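Cleavage and polyadenylation specificity factor 100 KD subunit (Methanosarcina mazei, PDB 2XR1) probably terminates transcription across the genome through zinc-dependent endonucleolytic cleavage of nascent RNA at the exit channel of RNA polymerase. Local coordinates at residues B[402-407]-B[412-417]; B[425-430]-B[506-511]; B[512-517]-B[532-537]; B[521-526]-B[570-575]. All coordinates share one frame; numbering follows the deposited sequence.

Interaction 1. Residues B[402-407]-B[412-417]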
loop_
_atom_site.group_PDB
_atom_site.type_symbol
_atom_site.label_atom_id
_atom_site.label_comp_id
_atom_site.label_asym_id
_atom_site.label_seq_id
_atom_site.Cartn_x
_atom_site.Cartn_y
_atom_site.Cartn_z
ATOM N N MET B 402 -3.994 -28.219 41.495
ATOM C CA MET B 402 -3.007 -29.176 41.941
ATOM C C MET B 402 -1.603 -28.589 42.002
ATOM O O MET B 402 -0.861 -28.850 42.949
ATOM C CB MET B 402 -3.043 -30.429 41.065
ATOM C CG MET B 402 -4.297 -31.298 41.348
ATOM S SD MET B 402 -4.286 -32.040 43.026
ATOM C CE MET B 402 -5.919 -32.793 43.117
ATOM N N VAL B 403 -1.228 -27.786 41.019
ATOM C CA VAL B 403 0.092 -27.160 41.054
ATOM C C VAL B 403 0.196 -26.211 42.238
ATOM O O VAL B 403 1.196 -26.228 42.964
ATOM C CB VAL B 403 0.392 -26.419 39.786
ATOM C CG1 VAL B 403 1.600 -25.550 39.959
ATOM C CG2 VAL B 403 0.569 -27.417 38.649
ATOM N N VAL B 404 -0.838 -25.409 42.456
ATOM C CA VAL B 404 -0.814 -24.455 43.550
ATOM C C VAL B 404 -0.928 -25.165 44.901
ATOM O O VAL B 404 -0.196 -24.834 45.836
ATOM C CB VAL B 404 -1.880 -23.362 43.378
ATOM C CG1 VAL B 404 -1.972 -22.530 44.626
ATOM C CG2 VAL B 404 -1.518 -22.462 42.191
ATOM N N LYS B 405 -1.785 -26.179 44.976
ATOM C CA LYS B 405 -1.925 -26.967 46.194
ATOM C C LYS B 405 -0.602 -27.569 46.585
ATOM O O LYS B 405 -0.158 -27.420 47.722
ATOM C CB LYS B 405 -2.921 -28.094 46.012
ATOM C CG LYS B 405 -3.248 -28.843 47.285
ATOM C CD LYS B 405 -3.649 -30.262 46.936
ATOM C CE LYS B 405 -4.744 -30.789 47.827
ATOM N NZ LYS B 405 -5.053 -32.194 47.468
ATOM N N ASN B 406 0.025 -28.248 45.632
ATOM C CA ASN B 406 1.274 -28.929 45.909
ATOM C C ASN B 406 2.330 -27.910 46.320
ATOM O O ASN B 406 2.985 -28.114 47.329
ATOM C CB ASN B 406 1.741 -29.810 44.726
ATOM C CG ASN B 406 0.812 -31.022 44.458
ATOM O OD1 ASN B 406 0.130 -31.532 45.357
ATOM N ND2 ASN B 406 0.807 -31.487 43.193
ATOM N N THR B 407 2.458 -26.800 45.599
ATOM C CA THR B 407 3.445 -25.781 45.974
ATOM C C THR B 407 3.255 -25.286 47.406
ATOM O O THR B 407 4.221 -25.051 48.106
ATOM C CB THR B 407 3.400 -24.520 45.091
ATOM O OG1 THR B 407 3.754 -24.830 43.739
ATOM C CG2 THR B 407 4.371 -23.499 45.619
ATOM N N GLY B 412 6.379 -23.830 49.575
ATOM C CA GLY B 412 6.786 -22.890 48.541
ATOM C C GLY B 412 5.695 -21.892 48.221
ATOM O O GLY B 412 4.539 -22.047 48.635
ATOM N N ILE B 413 6.076 -20.857 47.489
ATOM C CA ILE B 413 5.127 -19.863 47.041
ATOM C C ILE B 413 5.046 -19.837 45.502
ATOM O O ILE B 413 6.011 -20.143 44.799
ATOM C CB ILE B 413 5.427 -18.503 47.697
ATOM C CG1 ILE B 413 6.662 -17.814 47.130
ATOM C CG2 ILE B 413 5.690 -18.696 49.199
ATOM C CD1 ILE B 413 7.338 -16.860 48.234
ATOM N N ALA B 414 3.871 -19.523 44.980
ATOM C CA ALA B 414 3.614 -19.707 43.555
ATOM C C ALA B 414 3.535 -18.356 42.870
ATOM O O ALA B 414 2.618 -17.614 43.101
ATOM C CB ALA B 414 2.324 -20.499 43.358
ATOM N N VAL B 415 4.532 -18.029 42.058
ATOM C CA VAL B 415 4.537 -16.784 41.286
ATOM C C VAL B 415 3.856 -17.045 39.943
ATOM O O VAL B 415 4.181 -17.991 39.274
ATOM C CB VAL B 415 5.975 -16.261 41.069
ATOM C CG1 VAL B 415 5.991 -15.088 40.110
ATOM C CG2 VAL B 415 6.628 -15.892 42.432
ATOM N N ILE B 416 2.876 -16.225 39.596
ATOM C CA ILE B 416 2.088 -16.392 38.383
ATOM C C ILE B 416 2.071 -15.078 37.621
ATOM O O ILE B 416 1.284 -14.206 37.951
ATOM C CB ILE B 416 0.609 -16.727 38.716
ATOM C CG1 ILE B 416 0.510 -17.813 39.794
ATOM C CG2 ILE B 416 -0.131 -17.102 37.479
ATOM C CD1 ILE B 416 -0.845 -18.514 39.841
ATOM N N PRO B 417 2.954 -14.906 36.634
ATOM C CA PRO B 417 2.910 -13.707 35.831
ATOM C C PRO B 417 1.621 -13.606 35.086
ATOM O O PRO B 417 1.053 -14.606 34.732
ATOM C CB PRO B 417 4.053 -13.880 34.841
ATOM C CG PRO B 417 4.270 -15.284 34.797
ATOM C CD PRO B 417 4.020 -15.795 36.175
#
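Thr407 meets Gly412, Ile413 and Ala414 where helix 393-409 turns into strand 414-417. The close packing is here. The methyl CG2 of Thr407 stands anti to its own backbone N (the chi1 of OG1 is -64°), which turns it to the incoming chain. It lies against the Gly412 carbonyl group, 3.7 Å from Ile413 N, and 4.3 Å from Ala414 CB. A backbone hydrogen bond runs from Gly412 N to Thr407 O at 2.9 Å. It is weak, bent to 130° at the hydrogen. The Thr407 hydroxyl points elsewhere: OG1 is 3.0 Å from Val403 O and is hydrogen-bonded to OG1 of Thr533 on the neighbouring strand.

One turn earlier the fit is looser. Val404 CG2 and Ala414 CB are 4.5 Å apart, and Val404 also packs on Val506. Ile413 points away from the helix, to Phe526 on the other face of the sheet. The far side of the helix is open to solvent: Met402 and Asn406 are exposed, Lys405 partly so, and none of them takes part.

The touching residues are all buried: a threonine methyl lies on the peptide of the strand's lead-in, and a valine methyl stands near an alanine. A helix followed by a short turn and a strand of a parallel sheet, against which the helix packs, is typical of the alpha/beta architecture of the beta-CASP region.

Interaction 2. Residues B[425-430]-B[506-511]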
loop_
_atom_site.group_PDB
_atom_site.type_symbol
_atom_site.label_atom_id
_atom_site.label_comp_id
_atom_site.label_asym_id
_atom_site.label_seq_id
_atom_site.Cartn_x
_atom_site.Cartn_y
_atom_site.Cartn_z
ATOM N N GLN B 425 -7.583 -12.112 35.764
ATOM C CA GLN B 425 -8.961 -12.222 36.280
ATOM C C GLN B 425 -9.457 -13.656 36.266
ATOM O O GLN B 425 -9.964 -14.134 37.290
ATOM C CB GLN B 425 -9.929 -11.288 35.552
ATOM C CG GLN B 425 -9.778 -9.825 35.972
ATOM C CD GLN B 425 -8.674 -9.087 35.277
ATOM O OE1 GLN B 425 -8.310 -9.393 34.137
ATOM N NE2 GLN B 425 -8.141 -8.086 35.947
ATOM N N GLU B 426 -9.272 -14.365 35.154
ATOM C CA GLU B 426 -9.664 -15.782 35.097
ATOM C C GLU B 426 -8.925 -16.596 36.163
ATOM O O GLU B 426 -9.529 -17.469 36.816
ATOM C CB GLU B 426 -9.516 -16.425 33.690
ATOM C CG GLU B 426 -10.864 -16.524 32.864
ATOM C CD GLU B 426 -11.101 -17.894 32.058
ATOM O OE1 GLU B 426 -10.522 -18.092 30.911
ATOM O OE2 GLU B 426 -11.905 -18.735 32.582
ATOM N N VAL B 427 -7.653 -16.291 36.389
ATOM C CA VAL B 427 -6.915 -17.007 37.431
ATOM C C VAL B 427 -7.511 -16.741 38.813
ATOM O O VAL B 427 -7.657 -17.642 39.610
ATOM C CB VAL B 427 -5.411 -16.669 37.442
ATOM C CG1 VAL B 427 -4.718 -17.339 38.619
ATOM C CG2 VAL B 427 -4.768 -17.094 36.182
ATOM N N MET B 428 -7.875 -15.502 39.085
ATOM C CA MET B 428 -8.476 -15.136 40.398
ATOM C C MET B 428 -9.767 -15.883 40.646
ATOM O O MET B 428 -10.021 -16.298 41.738
ATOM C CB MET B 428 -8.748 -13.629 40.475
ATOM C CG MET B 428 -7.495 -12.770 40.441
ATOM S SD MET B 428 -7.828 -11.027 40.083
ATOM C CE MET B 428 -8.884 -10.649 41.522
ATOM N N ILE B 429 -10.590 -16.059 39.621
ATOM C CA ILE B 429 -11.873 -16.737 39.816
ATOM C C ILE B 429 -11.661 -18.188 40.177
ATOM O O ILE B 429 -12.390 -18.730 40.995
ATOM C CB ILE B 429 -12.778 -16.662 38.578
ATOM C CG1 ILE B 429 -13.364 -15.261 38.475
ATOM C CG2 ILE B 429 -13.943 -17.671 38.688
ATOM C CD1 ILE B 429 -13.891 -14.970 37.106
ATOM N N VAL B 430 -10.656 -18.805 39.583
ATOM C CA VAL B 430 -10.327 -20.172 39.903
ATOM C C VAL B 430 -9.799 -20.282 41.337
ATOM O O VAL B 430 -10.227 -21.167 42.092
ATOM C CB VAL B 430 -9.372 -20.761 38.845
ATOM C CG1 VAL B 430 -8.714 -22.017 39.344
ATOM C CG2 VAL B 430 -10.157 -21.043 37.590
ATOM N N VAL B 506 0.408 -17.125 47.064
ATOM C CA VAL B 506 0.335 -17.061 45.602
ATOM C C VAL B 506 0.540 -15.616 45.172
ATOM O O VAL B 506 -0.017 -14.698 45.776
ATOM C CB VAL B 506 -1.037 -17.529 45.060
ATOM C CG1 VAL B 506 -1.179 -17.152 43.626
ATOM C CG2 VAL B 506 -1.235 -18.995 45.218
ATOM N N ILE B 507 1.314 -15.402 44.122
ATOM C CA ILE B 507 1.520 -14.061 43.604
ATOM C C ILE B 507 1.087 -13.953 42.131
ATOM O O ILE B 507 1.721 -14.547 41.257
ATOM C CB ILE B 507 2.987 -13.636 43.768
ATOM C CG1 ILE B 507 3.389 -13.816 45.233
ATOM C CG2 ILE B 507 3.195 -12.191 43.339
ATOM C CD1 ILE B 507 4.734 -13.300 45.559
ATOM N N LEU B 508 -0.001 -13.229 41.874
ATOM C CA LEU B 508 -0.299 -12.763 40.528
ATOM C C LEU B 508 0.427 -11.450 40.364
ATOM O O LEU B 508 0.303 -10.569 41.200
ATOM C CB LEU B 508 -1.795 -12.583 40.307
ATOM C CG LEU B 508 -2.488 -13.856 39.802
ATOM C CD1 LEU B 508 -1.763 -15.072 40.276
ATOM C CD2 LEU B 508 -3.954 -13.940 40.214
ATOM N N ALA B 509 1.232 -11.331 39.327
ATOM C CA ALA B 509 2.026 -10.127 39.156
ATOM C C ALA B 509 2.337 -9.914 37.703
ATOM O O ALA B 509 2.426 -10.868 36.912
ATOM C CB ALA B 509 3.313 -10.193 39.956
ATOM N N THR B 510 2.573 -8.650 37.403
ATOM C CA THR B 510 2.759 -8.143 36.066
ATOM C C THR B 510 4.266 -8.045 35.757
ATOM O O THR B 510 5.067 -7.845 36.673
ATOM C CB THR B 510 1.990 -6.782 36.016
ATOM O OG1 THR B 510 0.881 -6.916 35.118
ATOM C CG2 THR B 510 2.852 -5.581 35.658
ATOM N N SER B 511 4.692 -8.163 34.505
ATOM C CA SER B 511 3.829 -8.323 33.340
ATOM C C SER B 511 3.749 -9.762 32.897
ATOM O O SER B 511 4.606 -10.556 33.157
ATOM C CB SER B 511 4.340 -7.476 32.175
ATOM O OG SER B 511 5.716 -7.655 32.018
#
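Leu508 on strand 506-509 meets Val427 and Met428 on helix 423-436. All three residues are buried.

The first kind of contact is between branched aliphatic groups. Val427 CG1 is 3.8 Å from Leu508 CD2 and 4.1 Å from Leu508 CD1, so one valine methyl sits by both leucine methyls. CG1 is anti to the Val427 backbone N (chi1 175°), and this turns it to the strand. The other methyl, CG2, is on the side of the backbone N and packs on Val537 instead. The two side chains approach at an oblique angle.

The second kind involves a methionine stem. Met428 CG is 3.7 Å from Leu508 CD2. The contact is made by the methylene and not by the sulfur. The chain bends at chi3 (61°), and the SD-CE end lies farther from the leucine. CD2 of Leu508 therefore has a partner from each of two successive helix residues.

The contact between the segments is purely apolar. The backbone bonds of strand 506-509 go to its neighbours in the sheet, as between Ile507 and Ala414. In the helix, Ile429 N donates to Gln425 O at 3.1 Å.

The leucine reaches out from the sheet to the helix, and the backbones stay apart: the CA atoms of Val427 and Leu508 are 8.4 Å from each other. Around this point Val427 also touches Leu400 of helix 393-409. Met428 also touches Thr455, and Leu508 touches Ile451, both of helix 451-460. Strand 506-509 itself lies between strands 445-448 and 414-417.

Interaction 3. Residues B[512-517]-B[532-537]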
loop_
_atom_site.group_PDB
_atom_site.type_symbol
_atom_site.label_atom_id
_atom_site.label_comp_id
_atom_site.label_asym_id
_atom_site.label_seq_id
_atom_site.Cartn_x
_atom_site.Cartn_y
_atom_site.Cartn_z
ATOM N N GLY B 512 2.704 -10.073 32.179
ATOM C CA GLY B 512 2.400 -11.463 31.824
ATOM C C GLY B 512 3.385 -12.315 31.055
ATOM O O GLY B 512 3.175 -13.519 30.982
ATOM N N MET B 513 4.430 -11.718 30.483
ATOM C CA MET B 513 5.506 -12.495 29.812
ATOM C C MET B 513 6.903 -12.171 30.352
ATOM O O MET B 513 7.924 -12.397 29.700
ATOM C CB MET B 513 5.411 -12.328 28.291
ATOM C CG MET B 513 4.071 -12.848 27.735
ATOM S SD MET B 513 4.003 -12.708 25.967
ATOM C CE MET B 513 2.520 -13.646 25.534
ATOM N N MET B 514 6.922 -11.622 31.567
ATOM C CA MET B 514 8.129 -11.365 32.334
ATOM C C MET B 514 9.128 -10.448 31.660
ATOM O O MET B 514 10.294 -10.462 32.018
ATOM C CB MET B 514 8.792 -12.694 32.708
ATOM C CG MET B 514 7.910 -13.567 33.565
ATOM S SD MET B 514 8.583 -15.186 33.930
ATOM C CE MET B 514 9.564 -14.869 35.401
ATOM N N ASN B 515 8.682 -9.638 30.704
ATOM C CA ASN B 515 9.562 -8.626 30.105
ATOM C C ASN B 515 9.776 -7.448 31.018
ATOM O O ASN B 515 10.604 -6.589 30.746
ATOM C CB ASN B 515 9.099 -8.183 28.695
ATOM C CG ASN B 515 9.910 -8.872 27.565
ATOM O OD1 ASN B 515 10.731 -9.756 27.836
ATOM N ND2 ASN B 515 9.681 -8.465 26.308
ATOM N N GLY B 516 9.041 -7.402 32.116
ATOM C CA GLY B 516 9.335 -6.458 33.172
ATOM C C GLY B 516 8.232 -6.411 34.190
ATOM O O GLY B 516 7.341 -7.246 34.191
ATOM N N GLY B 517 8.284 -5.406 35.050
ATOM C CA GLY B 517 7.247 -5.201 36.048
ATOM C C GLY B 517 7.626 -5.840 37.362
ATOM O O GLY B 517 8.712 -6.400 37.499
ATOM N N ASN B 532 9.644 -23.449 45.569
ATOM C CA ASN B 532 8.740 -22.544 44.863
ATOM C C ASN B 532 8.356 -23.015 43.473
ATOM O O ASN B 532 8.926 -23.981 42.955
ATOM C CB ASN B 532 9.388 -21.173 44.726
ATOM C CG ASN B 532 9.604 -20.501 46.052
ATOM O OD1 ASN B 532 8.810 -20.664 46.980
ATOM N ND2 ASN B 532 10.680 -19.729 46.151
ATOM N N THR B 533 7.395 -22.320 42.860
ATOM C CA THR B 533 6.921 -22.647 41.530
ATOM C C THR B 533 6.583 -21.422 40.689
ATOM O O THR B 533 6.085 -20.417 41.199
ATOM C CB THR B 533 5.673 -23.503 41.608
ATOM O OG1 THR B 533 5.947 -24.658 42.407
ATOM C CG2 THR B 533 5.246 -23.957 40.207
ATOM N N LEU B 534 6.843 -21.523 39.386
ATOM C CA LEU B 534 6.552 -20.445 38.474
ATOM C C LEU B 534 5.506 -20.931 37.483
ATOM O O LEU B 534 5.800 -21.826 36.694
ATOM C CB LEU B 534 7.832 -20.028 37.739
ATOM C CG LEU B 534 7.690 -18.891 36.718
ATOM C CD1 LEU B 534 7.455 -17.602 37.462
ATOM C CD2 LEU B 534 8.930 -18.826 35.820
ATOM N N VAL B 535 4.311 -20.333 37.497
ATOM C CA VAL B 535 3.174 -20.895 36.766
ATOM C C VAL B 535 2.870 -20.096 35.521
ATOM O O VAL B 535 2.440 -18.962 35.608
ATOM C CB VAL B 535 1.923 -20.924 37.670
ATOM C CG1 VAL B 535 0.782 -21.713 37.020
ATOM C CG2 VAL B 535 2.283 -21.539 39.039
ATOM N N PHE B 536 3.091 -20.675 34.359
ATOM C CA PHE B 536 2.678 -20.035 33.112
ATOM C C PHE B 536 1.253 -20.421 32.723
ATOM O O PHE B 536 0.982 -21.583 32.483
ATOM C CB PHE B 536 3.616 -20.418 31.973
ATOM C CG PHE B 536 4.972 -19.807 32.080
ATOM C CD1 PHE B 536 5.143 -18.447 31.950
ATOM C CD2 PHE B 536 6.095 -20.596 32.292
ATOM C CE1 PHE B 536 6.394 -17.879 32.050
ATOM C CE2 PHE B 536 7.353 -20.024 32.372
ATOM C CZ PHE B 536 7.494 -18.669 32.250
ATOM N N VAL B 537 0.367 -19.437 32.617
ATOM C CA VAL B 537 -1.058 -19.681 32.429
ATOM C C VAL B 537 -1.524 -19.343 31.029
ATOM O O VAL B 537 -2.691 -19.523 30.710
ATOM C CB VAL B 537 -1.897 -18.875 33.391
ATOM C CG1 VAL B 537 -1.552 -19.238 34.844
ATOM C CG2 VAL B 537 -1.708 -17.441 33.128
#
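Met514 lays its sulfur beside the ring of Phe536 in a Met-aromatic contact. Its SD is 5.0 Å from the ring centroid and 68° off the ring normal, an oblique approach. The nearest ring atoms are CE1 at 3.9 Å and CZ at 4.0 Å from Met514 SD. The methionine chain and the phenylalanine side chain cross at about a right angle.

The contact belongs to the parallel sheet of the beta-CASP region. Met514 sits in the loop that leads from strand 506-509 to helix 518-526. Phe536 and Leu534 are on strand 533-536, two residues apart. All three are buried.

The loop backbone at Met514 has left-handed helical angles. From there the side chain runs extended to the sulfur and then bends at chi3 (87°). The bend turns the methyl to Leu534, while the sulfur stays by the ring. Met514 is enclosed further by Pro417 of the neighbouring strand, by Val519 and Phe523 of helix 518-526, and by Ile545 and Ile549 of helix 545-550.

Met514 and Leu534 meet tip to tip: the methyl CE of Met514 lies 4.0 Å from both CD1 and CD2 of Leu534.

Interaction 4. Residues B[521-526]-B[570-575]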
loop_
_atom_site.group_PDB
_atom_site.type_symbol
_atom_site.label_atom_id
_atom_site.label_comp_id
_atom_site.label_asym_id
_atom_site.label_seq_id
_atom_site.Cartn_x
_atom_site.Cartn_y
_atom_site.Cartn_z
ATOM N N GLU B 521 10.823 -8.463 40.238
ATOM C CA GLU B 521 11.282 -8.329 41.617
ATOM C C GLU B 521 10.972 -9.614 42.386
ATOM O O GLU B 521 11.835 -10.157 43.054
ATOM C CB GLU B 521 10.665 -7.100 42.317
ATOM C CG GLU B 521 11.616 -5.903 42.464
ATOM C CD GLU B 521 10.885 -4.552 42.501
ATOM O OE1 GLU B 521 10.121 -4.283 41.547
ATOM O OE2 GLU B 521 11.069 -3.751 43.457
ATOM N N TYR B 522 9.742 -10.102 42.276
ATOM C CA TYR B 522 9.356 -11.354 42.926
ATOM C C TYR B 522 10.219 -12.516 42.478
ATOM O O TYR B 522 10.567 -13.393 43.278
ATOM C CB TYR B 522 7.899 -11.688 42.641
ATOM C CG TYR B 522 6.974 -10.716 43.286
ATOM C CD1 TYR B 522 6.868 -10.647 44.674
ATOM C CD2 TYR B 522 6.221 -9.828 42.523
ATOM C CE1 TYR B 522 6.028 -9.736 45.279
ATOM C CE2 TYR B 522 5.382 -8.898 43.139
ATOM C CZ TYR B 522 5.308 -8.862 44.511
ATOM O OH TYR B 522 4.480 -7.961 45.107
ATOM N N PHE B 523 10.567 -12.509 41.200
ATOM C CA PHE B 523 11.345 -13.579 40.587
ATOM C C PHE B 523 12.808 -13.458 41.003
ATOM O O PHE B 523 13.448 -14.449 41.360
ATOM C CB PHE B 523 11.166 -13.510 39.058
ATOM C CG PHE B 523 12.127 -14.338 38.276
ATOM C CD1 PHE B 523 11.832 -15.635 37.957
ATOM C CD2 PHE B 523 13.326 -13.800 37.834
ATOM C CE1 PHE B 523 12.729 -16.397 37.218
ATOM C CE2 PHE B 523 14.226 -14.560 37.099
ATOM C CZ PHE B 523 13.929 -15.851 36.795
ATOM N N LYS B 524 13.333 -12.238 40.977
ATOM C CA LYS B 524 14.720 -12.016 41.347
ATOM C C LYS B 524 14.992 -12.596 42.725
ATOM O O LYS B 524 16.122 -12.989 43.011
ATOM C CB LYS B 524 15.072 -10.535 41.294
ATOM N N ALA B 525 13.959 -12.686 43.562
ATOM C CA ALA B 525 14.127 -13.115 44.953
ATOM C C ALA B 525 13.620 -14.524 45.257
ATOM O O ALA B 525 14.085 -15.131 46.199
ATOM C CB ALA B 525 13.471 -12.111 45.893
ATOM N N PHE B 526 12.680 -15.055 44.490
ATOM C CA PHE B 526 12.138 -16.393 44.801
ATOM C C PHE B 526 12.635 -17.546 43.910
ATOM O O PHE B 526 12.335 -18.716 44.171
ATOM C CB PHE B 526 10.603 -16.355 44.784
ATOM C CG PHE B 526 9.998 -15.513 45.878
ATOM C CD1 PHE B 526 10.510 -15.538 47.177
ATOM C CD2 PHE B 526 8.909 -14.709 45.626
ATOM C CE1 PHE B 526 9.941 -14.764 48.166
ATOM C CE2 PHE B 526 8.354 -13.930 46.635
ATOM C CZ PHE B 526 8.871 -13.962 47.893
ATOM N N MET B 570 18.085 -19.972 38.261
ATOM C CA MET B 570 16.757 -20.352 38.684
ATOM C C MET B 570 16.645 -21.853 38.961
ATOM O O MET B 570 16.791 -22.667 38.073
ATOM C CB MET B 570 15.810 -19.957 37.563
ATOM C CG MET B 570 14.341 -20.242 37.760
ATOM S SD MET B 570 13.693 -20.379 36.096
ATOM C CE MET B 570 12.026 -20.906 36.456
ATOM N N ASN B 571 16.376 -22.205 40.209
ATOM C CA ASN B 571 16.158 -23.583 40.595
ATOM C C ASN B 571 14.688 -23.907 40.787
ATOM O O ASN B 571 14.356 -25.031 41.146
ATOM C CB ASN B 571 16.886 -23.862 41.904
ATOM C CG ASN B 571 18.362 -23.513 41.838
ATOM O OD1 ASN B 571 18.828 -22.944 40.843
ATOM N ND2 ASN B 571 19.105 -23.842 42.897
ATOM N N MET B 572 13.804 -22.937 40.570
ATOM C CA MET B 572 12.402 -23.103 40.963
ATOM C C MET B 572 11.618 -23.882 39.916
ATOM O O MET B 572 11.809 -23.688 38.720
ATOM C CB MET B 572 11.736 -21.742 41.234
ATOM C CG MET B 572 11.105 -21.041 40.035
ATOM S SD MET B 572 10.416 -19.424 40.505
ATOM C CE MET B 572 11.422 -18.306 39.547
ATOM N N GLU B 573 10.730 -24.752 40.382
ATOM C CA GLU B 573 9.813 -25.516 39.533
ATOM C C GLU B 573 9.084 -24.622 38.534
ATOM O O GLU B 573 8.710 -23.493 38.852
ATOM C CB GLU B 573 8.784 -26.247 40.409
ATOM C CG GLU B 573 7.838 -27.210 39.667
ATOM C CD GLU B 573 6.941 -28.001 40.628
ATOM O OE1 GLU B 573 7.468 -28.857 41.392
ATOM O OE2 GLU B 573 5.700 -27.757 40.621
ATOM N N VAL B 574 8.892 -25.144 37.330
ATOM C CA VAL B 574 8.180 -24.462 36.259
ATOM C C VAL B 574 7.028 -25.342 35.803
ATOM O O VAL B 574 7.234 -26.483 35.435
ATOM C CB VAL B 574 9.126 -24.221 35.076
ATOM C CG1 VAL B 574 8.373 -23.702 33.865
ATOM C CG2 VAL B 574 10.207 -23.271 35.486
ATOM N N GLN B 575 5.803 -24.845 35.865
ATOM C CA GLN B 575 4.679 -25.595 35.327
ATOM C C GLN B 575 3.955 -24.735 34.330
ATOM O O GLN B 575 3.933 -23.519 34.459
ATOM C CB GLN B 575 3.744 -26.085 36.422
ATOM C CG GLN B 575 4.345 -27.221 37.298
ATOM C CD GLN B 575 3.849 -28.626 36.963
ATOM O OE1 GLN B 575 3.044 -28.822 36.054
ATOM N NE2 GLN B 575 4.303 -29.601 37.726
#
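Phe523 meets Met570 and Met572 in the apolar layer between helix 518-526 and one edge of the parallel beta-CASP sheet. The two methionines come from the loop that leads into strand 573-576, an outermost strand of that sheet within the chain.

The Phe523 ring carries most of the contact on the helix side. With CG anti to the backbone N (chi1 167°), the ring swings from the helix toward the two methionines. Phe523 CE1 lies 4.2 Å from Met570 CG. The Met572 methyl is modelled obliquely near the ring, closer than carbons can sit, so its exact place is doubtful. The Phe523 and Met572 side chains cross at about a right angle.

Phe526 takes part through its backbone. Its carbonyl O is 4.2 Å from Met572 SD, and the same oxygen accepts a hydrogen bond from Asn532 ND2. The Phe526 ring turns away from the methionines. Phe526 N donates to Tyr522 O at 2.9 Å, within the last turn of the helix.

Met570 and Met572 both also pack on Leu534 of the adjacent strand 533-536. On the helix side Phe523 reaches Met514 in the preceding loop. The Phe526 ring packs on Ile413, just before strand 414-417, and on Ile507 of strand 506-509.

All four contacts are buried and belong to one parallel sheet, away from the two zinc ions. Interactions 1 and 2 share one face: helices 393-409 and 423-436 pack on the adjacent strands 414-417 and 506-509, where Ile416 packs beside Leu508. Interactions 3 and 4 lie on the opposite face with helix 518-526, and Met514 touches Phe523 between them. Interaction 1 joins near neighbours in sequence and alone has a backbone bond between its segments. Interaction 2 is aliphatic, 3 sets a methionine against a phenylalanine and a leucine, and 4 sets a phenylalanine near two methionines. Interaction 4 is at the sheet edge, and exposed Asn571 marks the nearby surface.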